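Type-2 restriction enzyme AgeI (Thalassobius gelatinovorus, PDB 5DWA) recognises the double-stranded DNA sequence 5'-ACCGGT-3' and cuts it after the A, working as a type II restriction endonuclease of the PD-(D/E)XK class. Local coordinates at residues Q24-Q27 against I28-Y31. Residues are numbered along the deposited sequence; the frame is centred on the assembly and turned at random.
Sequences QYQQ and ISDY
Q26 and D30 face the solvent one turn apart on helix 22-36 and illustrate an i to i+4 side-chain bond on the exposed flank of an amphipathic helix. The amide of Q26 donates through NE2 to OD1 of D30 over 2.9 Å, with an N-H...O angle of 165°. The acceptor lies in the plane of the Q26 amide, whereas the donor comes in from above the carboxylate, 39° out of its plane. What brings the amide back over the next turn is the bend of the Q26 chain at chi2 (65°), after CG has set out anti to the backbone N. The same pair is joined by the backbone bond D30 N to Q26 O, one of four i to i+4 bonds here; the others are I28 N to Q24 O, Y31 N to Q27 O and S29 N to Y25 O, the last at 2.8 Å.

The other flank is closely packed. CG1 of I28 rests 3.3 Å from O of Q24, and CB of S29 lies 3.4 Å from O of Y25, so aliphatic carbons sit against the carbonyls of the preceding turn. I28 and S29 are buried: I28 packs on V70 and S29 on I74 of helix 63-78, while Y25 touches both. Helix 43-57 receives I28 at A54 and Y31 at Q49 and M53, leaving Q26 and D30 on the exposed side of helix 22-36.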
ATOM      1  N   GLN A  24     -20.646  -9.519  26.937  1.00 24.44           N
ATOM      2  CA  GLN A  24     -20.864  -9.135  25.545  1.00 23.62           C
ATOM      3  C   GLN A  24     -19.693  -9.584  24.681  1.00 22.39           C
ATOM      4  O   GLN A  24     -19.883 -10.073  23.567  1.00 21.54           O
ATOM      5  CB  GLN A  24     -21.058  -7.626  25.427  1.00 24.53           C
ATOM      6  CG  GLN A  24     -22.418  -7.142  25.905  1.00 25.51           C
ATOM      7  CD  GLN A  24     -22.474  -5.636  26.073  1.00 26.35           C
ATOM      8  OE1 GLN A  24     -21.460  -4.987  26.335  1.00 25.42           O
ATOM      9  NE2 GLN A  24     -23.666  -5.071  25.925  1.00 27.09           N
ATOM     10  N   TYR A  25     -18.484  -9.418  25.209  1.00 20.73           N
ATOM     11  CA  TYR A  25     -17.276  -9.870  24.525  1.00 18.86           C
ATOM     12  C   TYR A  25     -17.351 -11.372  24.247  1.00 18.66           C
ATOM     13  O   TYR A  25     -17.080 -11.822  23.133  1.00 17.97           O
ATOM     14  CB  TYR A  25     -16.022  -9.529  25.347  1.00 18.54           C
ATOM     15  CG  TYR A  25     -14.725  -9.891  24.652  1.00 18.10           C
ATOM     16  CD1 TYR A  25     -14.002  -8.945  23.942  1.00 17.38           C
ATOM     17  CD2 TYR A  25     -14.236 -11.191  24.690  1.00 19.11           C
ATOM     18  CE1 TYR A  25     -12.822  -9.281  23.305  1.00 18.30           C
ATOM     19  CE2 TYR A  25     -13.062 -11.535  24.049  1.00 19.43           C
ATOM     20  CZ  TYR A  25     -12.360 -10.580  23.355  1.00 19.33           C
ATOM     21  OH  TYR A  25     -11.184 -10.927  22.724  1.00 21.54           O
ATOM     22  N   GLN A  26     -17.727 -12.154  25.254  1.00 18.73           N
ATOM     23  CA  GLN A  26     -17.841 -13.600  25.059  1.00 19.91           C
ATOM     24  C   GLN A  26     -18.897 -13.955  24.017  1.00 19.93           C
ATOM     25  O   GLN A  26     -18.721 -14.895  23.251  1.00 19.72           O
ATOM     26  CB  GLN A  26     -18.154 -14.303  26.387  1.00 21.44           C
ATOM     27  CG  GLN A  26     -17.966 -15.815  26.333  1.00 23.02           C
ATOM     28  CD  GLN A  26     -16.518 -16.210  26.096  1.00 25.39           C
ATOM     29  OE1 GLN A  26     -15.630 -15.827  26.855  1.00 28.24           O
ATOM     30  NE2 GLN A  26     -16.274 -16.973  25.038  1.00 24.84           N
ATOM     31  N   GLN A  27     -19.995 -13.202  23.993  0.52 20.45           N
ATOM     32  CA  GLN A  27     -21.045 -13.422  22.998  0.52 21.21           C
ATOM     33  C   GLN A  27     -20.492 -13.216  21.595  0.52 19.78           C
ATOM     34  O   GLN A  27     -20.741 -14.013  20.690  0.52 18.69           O
ATOM     35  CB  GLN A  27     -22.230 -12.481  23.225  0.52 23.45           C
ATOM     36  CG  GLN A  27     -23.039 -12.744  24.481  0.52 25.67           C
ATOM     37  CD  GLN A  27     -24.094 -11.680  24.710  0.52 28.53           C
ATOM     38  OE1 GLN A  27     -24.200 -11.117  25.798  0.52 30.49           O
ATOM     39  NE2 GLN A  27     -24.880 -11.395  23.678  0.52 29.52           N
ATOM     40  N   ILE A  28     -19.741 -12.132  21.424  1.00 19.02           N
ATOM     41  CA  ILE A  28     -19.141 -11.832  20.134  1.00 18.10           C
ATOM     42  C   ILE A  28     -18.139 -12.923  19.769  1.00 18.66           C
ATOM     43  O   ILE A  28     -18.121 -13.414  18.643  1.00 18.29           O
ATOM     44  CB  ILE A  28     -18.449 -10.459  20.151  1.00 17.36           C
ATOM     45  CG1 ILE A  28     -19.484  -9.346  20.347  1.00 18.70           C
ATOM     46  CG2 ILE A  28     -17.662 -10.232  18.858  1.00 17.37           C
ATOM     47  CD1 ILE A  28     -18.892  -7.995  20.733  1.00 19.84           C
ATOM     48  N   SER A  29     -17.315 -13.307  20.739  0.62 16.99           N
ATOM     49  CA  SER A  29     -16.321 -14.348  20.518  0.62 17.96           C
ATOM     50  C   SER A  29     -16.981 -15.672  20.135  0.62 19.31           C
ATOM     51  O   SER A  29     -16.530 -16.351  19.214  0.62 19.19           O
ATOM     52  CB  SER A  29     -15.453 -14.527  21.765  0.62 18.16           C
ATOM     53  OG  SER A  29     -14.400 -15.440  21.514  0.62 20.00           O
ATOM     54  N   ASP A  30     -18.055 -16.029  20.835  1.00 20.27           N
ATOM     55  CA  ASP A  30     -18.762 -17.282  20.579  1.00 21.00           C
ATOM     56  C   ASP A  30     -19.358 -17.357  19.175  1.00 20.25           C
ATOM     57  O   ASP A  30     -19.473 -18.441  18.601  1.00 21.70           O
ATOM     58  CB  ASP A  30     -19.878 -17.496  21.608  1.00 22.36           C
ATOM     59  CG  ASP A  30     -19.345 -17.840  22.992  1.00 25.25           C
ATOM     60  OD1 ASP A  30     -18.140 -18.146  23.112  1.00 26.75           O
ATOM     61  OD2 ASP A  30     -20.140 -17.810  23.956  1.00 26.64           O
ATOM     62  N   TYR A  31     -19.748 -16.209  18.631  1.00 18.35           N
ATOM     63  CA  TYR A  31     -20.275 -16.160  17.269  1.00 18.12           C
ATOM     64  C   TYR A  31     -19.146 -16.225  16.242  1.00 18.13           C
ATOM     65  O   TYR A  31     -19.222 -16.950  15.257  1.00 20.32           O
ATOM     66  CB  TYR A  31     -21.102 -14.892  17.060  1.00 18.61           C
ATOM     67  CG  TYR A  31     -21.611 -14.721  15.648  1.00 19.73           C
ATOM     68  CD1 TYR A  31     -22.549 -15.596  15.121  1.00 21.33           C
ATOM     69  CD2 TYR A  31     -21.159 -13.684  14.844  1.00 20.34           C
ATOM     70  CE1 TYR A  31     -23.026 -15.445  13.825  1.00 23.36           C
ATOM     71  CE2 TYR A  31     -21.629 -13.525  13.549  1.00 22.30           C
ATOM     72  CZ  TYR A  31     -22.560 -14.410  13.048  1.00 23.56           C
ATOM     73  OH  TYR A  31     -23.030 -14.252  11.765  1.00 24.81           O
TER